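Local coordinates for penicillin binding protein 2X (PDB 5U47) that probably acts as a transpeptidase that cross-links peptidoglycan strands during septal cell wall synthesis and is a penicillin-binding target of beta-lactams, at residues A[220-224]-A[225-229]; A[560-563]-A[564-568]. The protein carries 1 engineered substitution. All coordinates share one frame; numbering follows the deposited sequence.

Contact 1. Residues A[220-224]-A[225-229]; sequences TTLSA and PLQTF
S223 carries its OG anti to its own backbone N (chi1 169°), a setting that swings the hydroxyl back beside the carbonyl carbon and over the first turn of the helix. There it meets L226 N at 3.5 Å from OG, a weak bond but a well-aimed one. In T228 the first torsion, -62°, instead lays OG1 beside the backbone N, so that amide and hydroxyl of one residue converge on the carbonyl of A224. T228 N reaches A224 O at 2.8 Å, while T228 OG1 donates to A224 O at 2.9 Å. The two donors arrive from opposite faces of the carbonyl plane, the hydroxyl well above it, and together they grip this oxygen.

This is a serine N-cap. The S223 carbonyl begins the regular ladder, with Q227 N bonded to S223 O at 2.8 Å. P225 falls within the first turn, where its missing N-H costs no helical bond; its CD lies 3.5 Å from A224 CB, a tight contact. The Q227 chain bends at chi2 (76°), and its OE1 lies 3.8 Å from L222 CD2; Q227 NE2 is bonded to E231 and to the carbonyl of T261.

The cap sits where the loop after strand 217-220 enters helix 224-241. D37 bonds the amide of A224, the side chains of L226 and Q227 pack against strand 258-264, and S223 and P225 touch M572 of helix 558-572.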
loop_
_atom_site.group_PDB
_atom_site.type_symbol
_atom_site.label_atom_id
_atom_site.label_comp_id
_atom_site.label_asym_id
_atom_site.label_seq_id
_atom_site.Cartn_x
_atom_site.Cartn_y
_atom_site.Cartn_z
ATOM N N THR A 220 8.334 2.585 -6.315
ATOM C CA THR A 220 7.467 2.849 -5.200
ATOM C C THR A 220 7.950 4.083 -4.454
ATOM O O THR A 220 9.047 4.620 -4.723
ATOM C CB THR A 220 7.392 1.658 -4.230
ATOM O OG1 THR A 220 8.663 1.453 -3.603
ATOM C CG2 THR A 220 6.959 0.413 -4.954
ATOM N N THR A 221 7.126 4.541 -3.515
ATOM C CA THR A 221 7.461 5.695 -2.684
ATOM C C THR A 221 8.364 5.318 -1.522
ATOM O O THR A 221 8.871 6.194 -0.814
ATOM C CB THR A 221 6.172 6.324 -2.099
ATOM O OG1 THR A 221 5.410 5.307 -1.463
ATOM C CG2 THR A 221 5.361 6.948 -3.195
ATOM N N LEU A 222 8.556 4.015 -1.302
ATOM C CA LEU A 222 9.375 3.540 -0.179
ATOM C C LEU A 222 10.832 4.001 -0.246
ATOM O O LEU A 222 11.380 4.198 -1.308
ATOM C CB LEU A 222 9.381 2.013 -0.081
ATOM C CG LEU A 222 8.096 1.210 0.101
ATOM C CD1 LEU A 222 8.462 -0.267 0.193
ATOM C CD2 LEU A 222 7.290 1.627 1.315
ATOM N N SER A 223 11.405 4.222 0.932
ATOM C CA SER A 223 12.806 4.529 1.111
ATOM C C SER A 223 13.430 3.272 1.670
ATOM O O SER A 223 13.168 2.922 2.838
ATOM C CB SER A 223 12.961 5.650 2.117
ATOM O OG SER A 223 14.315 5.805 2.507
ATOM N N ALA A 224 14.219 2.567 0.860
ATOM C CA ALA A 224 14.854 1.338 1.355
ATOM C C ALA A 224 15.631 1.500 2.660
ATOM O O ALA A 224 15.476 0.659 3.558
ATOM C CB ALA A 224 15.696 0.655 0.274
ATOM N N PRO A 225 16.447 2.579 2.802
ATOM C CA PRO A 225 17.167 2.767 4.071
ATOM C C PRO A 225 16.236 2.893 5.273
ATOM O O PRO A 225 16.463 2.265 6.319
ATOM C CB PRO A 225 17.937 4.092 3.860
ATOM C CG PRO A 225 18.060 4.238 2.374
ATOM C CD PRO A 225 16.869 3.550 1.777
ATOM N N LEU A 226 15.185 3.699 5.130
ATOM C CA LEU A 226 14.240 3.887 6.222
ATOM C C LEU A 226 13.495 2.592 6.500
ATOM O O LEU A 226 13.300 2.218 7.660
ATOM C CB LEU A 226 13.230 4.985 5.898
ATOM C CG LEU A 226 12.257 5.320 7.030
ATOM C CD1 LEU A 226 13.029 5.862 8.217
ATOM C CD2 LEU A 226 11.215 6.322 6.567
ATOM N N GLN A 227 13.065 1.926 5.435
ATOM C CA GLN A 227 12.336 0.656 5.565
ATOM C C GLN A 227 13.174 -0.387 6.305
ATOM O O GLN A 227 12.662 -1.069 7.181
ATOM C CB GLN A 227 11.943 0.126 4.200
ATOM C CG GLN A 227 11.160 -1.190 4.228
ATOM C CD GLN A 227 9.698 -1.021 4.651
ATOM O OE1 GLN A 227 9.003 -0.102 4.194
ATOM N NE2 GLN A 227 9.211 -1.943 5.459
ATOM N N THR A 228 14.453 -0.507 5.934
ATOM C CA THR A 228 15.387 -1.463 6.567
ATOM C C THR A 228 15.493 -1.184 8.050
ATOM O O THR A 228 15.425 -2.090 8.876
ATOM C CB THR A 228 16.778 -1.428 5.867
ATOM O OG1 THR A 228 16.606 -1.827 4.506
ATOM C CG2 THR A 228 17.786 -2.375 6.517
ATOM N N PHE A 229 15.588 0.089 8.384
ATOM C CA PHE A 229 15.677 0.517 9.762
ATOM C C PHE A 229 14.377 0.216 10.511
ATOM O O PHE A 229 14.416 -0.250 11.648
ATOM C CB PHE A 229 16.010 2.006 9.790
ATOM C CG PHE A 229 16.364 2.519 11.121
ATOM C CD1 PHE A 229 17.676 2.501 11.554
ATOM C CD2 PHE A 229 15.396 3.054 11.940
ATOM C CE1 PHE A 229 18.009 2.991 12.800
ATOM C CE2 PHE A 229 15.714 3.538 13.179
ATOM C CZ PHE A 229 17.023 3.505 13.620
#

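Contact 2. Residues A[560-563]-A[564-568]; sequences TVVN and PVLEE
T560 to N563 and P564 to E568 both lie on helix 558-572, whose i to i+4 ladder is interrupted at P564, where the ring nitrogen has no hydrogen to give to T560 O. Two successive carbonyls, T560 O and V561 O, go without such a bond, and phi of V561 opens to -109°, three residues before P564. The ladder resumes with L566 N, which meets V562 O at 3.0 Å; E567 N then meets N563 O at 3.0 Å, and E568 N meets P564 O at 2.9 Å.

The P564 ring nests in the preceding turn among T560, V561, V562 and N563, and its CG comes within 3.3 Å of T560 O. This is the arrangement of a proline kink inside a helix, here one that packs against strands 541-548 and 526-534 of the antiparallel sheet of the transpeptidase domain. T560 O is compensated by an amide from Q233 on helix 224-241. V561 O, by contrast, is buried and has no polar partner: V565 presents CG2, the branch beside its backbone N, to V561 O at 3.1 Å.

On the side facing the sheet V562 and L566 lie alongside each other and point the same way, V562 CG1 resting 3.7 Å from L566 CD1; both reach A532. E567 runs out in an extended chain past N563, its CG 3.3 Å from N563 O, and its carboxylate OE2 accepts from the amide of G498, while N563 ND2 donates to the carbonyl of I494.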
loop_
_atom_site.group_PDB
_atom_site.type_symbol
_atom_site.label_atom_id
_atom_site.label_comp_id
_atom_site.label_asym_id
_atom_site.label_seq_id
_atom_site.Cartn_x
_atom_site.Cartn_y
_atom_site.Cartn_z
ATOM N N THR A 560 10.495 2.366 21.421
ATOM C CA THR A 560 11.321 1.409 20.715
ATOM C C THR A 560 11.202 1.543 19.193
ATOM O O THR A 560 12.183 1.394 18.468
ATOM C CB THR A 560 10.932 -0.036 21.130
ATOM O OG1 THR A 560 11.091 -0.177 22.548
ATOM C CG2 THR A 560 11.790 -1.071 20.417
ATOM N N VAL A 561 10.012 1.870 18.717
ATOM C CA VAL A 561 9.765 1.918 17.280
ATOM C C VAL A 561 9.592 3.348 16.739
ATOM O O VAL A 561 10.185 3.683 15.730
ATOM C CB VAL A 561 8.608 0.945 16.896
ATOM C CG1 VAL A 561 7.303 1.330 17.547
ATOM C CG2 VAL A 561 8.437 0.876 15.392
ATOM N N VAL A 562 8.857 4.209 17.433
ATOM C CA VAL A 562 8.627 5.555 16.932
ATOM C C VAL A 562 9.876 6.453 16.977
ATOM O O VAL A 562 10.266 7.008 15.954
ATOM C CB VAL A 562 7.460 6.248 17.671
ATOM C CG1 VAL A 562 7.207 7.645 17.107
ATOM C CG2 VAL A 562 6.201 5.404 17.574
ATOM N N ASN A 563 10.524 6.549 18.131
ATOM C CA ASN A 563 11.658 7.482 18.299
ATOM C C ASN A 563 12.794 7.312 17.291
ATOM O O ASN A 563 13.135 8.268 16.599
ATOM C CB ASN A 563 12.234 7.460 19.758
ATOM C CG ASN A 563 11.189 7.790 20.819
ATOM O OD1 ASN A 563 10.001 7.636 20.592
ATOM N ND2 ASN A 563 11.640 8.230 21.991
ATOM N N PRO A 564 13.388 6.108 17.205
ATOM C CA PRO A 564 14.518 5.993 16.280
ATOM C C PRO A 564 14.131 6.085 14.798
ATOM O O PRO A 564 14.916 6.572 13.994
ATOM C CB PRO A 564 15.144 4.649 16.649
ATOM C CG PRO A 564 14.085 3.886 17.354
ATOM C CD PRO A 564 13.133 4.857 17.944
ATOM N N VAL A 565 12.932 5.642 14.440
ATOM C CA VAL A 565 12.494 5.680 13.037
ATOM C C VAL A 565 12.249 7.114 12.603
ATOM O O VAL A 565 12.745 7.529 11.554
ATOM C CB VAL A 565 11.270 4.775 12.807
ATOM C CG1 VAL A 565 10.717 4.948 11.368
ATOM C CG2 VAL A 565 11.676 3.327 13.061
ATOM N N LEU A 566 11.526 7.893 13.405
ATOM C CA LEU A 566 11.329 9.313 13.071
ATOM C C LEU A 566 12.627 10.112 13.096
ATOM O O LEU A 566 12.783 11.045 12.303
ATOM C CB LEU A 566 10.277 9.977 13.966
ATOM C CG LEU A 566 8.855 9.542 13.680
ATOM C CD1 LEU A 566 7.898 10.261 14.593
ATOM C CD2 LEU A 566 8.482 9.795 12.219
ATOM N N GLU A 567 13.552 9.770 13.996
ATOM C CA GLU A 567 14.854 10.438 14.022
ATOM C C GLU A 567 15.638 10.085 12.752
ATOM O O GLU A 567 16.302 10.945 12.169
ATOM C CB GLU A 567 15.660 10.108 15.289
ATOM C CG GLU A 567 15.169 10.892 16.496
ATOM C CD GLU A 567 15.980 10.670 17.751
ATOM O OE1 GLU A 567 16.741 9.675 17.833
ATOM O OE2 GLU A 567 15.862 11.516 18.662
ATOM N N GLU A 568 15.539 8.825 12.320
ATOM C CA GLU A 568 16.214 8.404 11.094
ATOM C C GLU A 568 15.620 9.160 9.914
ATOM O O GLU A 568 16.355 9.639 9.068
ATOM C CB GLU A 568 16.080 6.894 10.865
ATOM C CG GLU A 568 16.967 6.353 9.734
ATOM C CD GLU A 568 18.467 6.438 10.028
ATOM O OE1 GLU A 568 18.862 6.662 11.204
ATOM O OE2 GLU A 568 19.259 6.274 9.075
#

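How the contacts relate
From the N terminus, the chain leaves strand 217-220 and passes through contact 1 into helix 224-241; more than 300 residues later it enters contact 2, within helix 558-572. Each is a turn of continuous backbone, so neither closes a longer loop, and they follow in series without nesting or crossing. In space the two helices are neighbours, the contact centres about 14 Å apart. The ring of F229, six residues after the N-cap, packs against the backbone of P564 and V565, with F229 CE2 3.2 Å from P564 O, and L226 CD1 lies 3.7 Å from V565 O. Both helices also pack on the same antiparallel sheet.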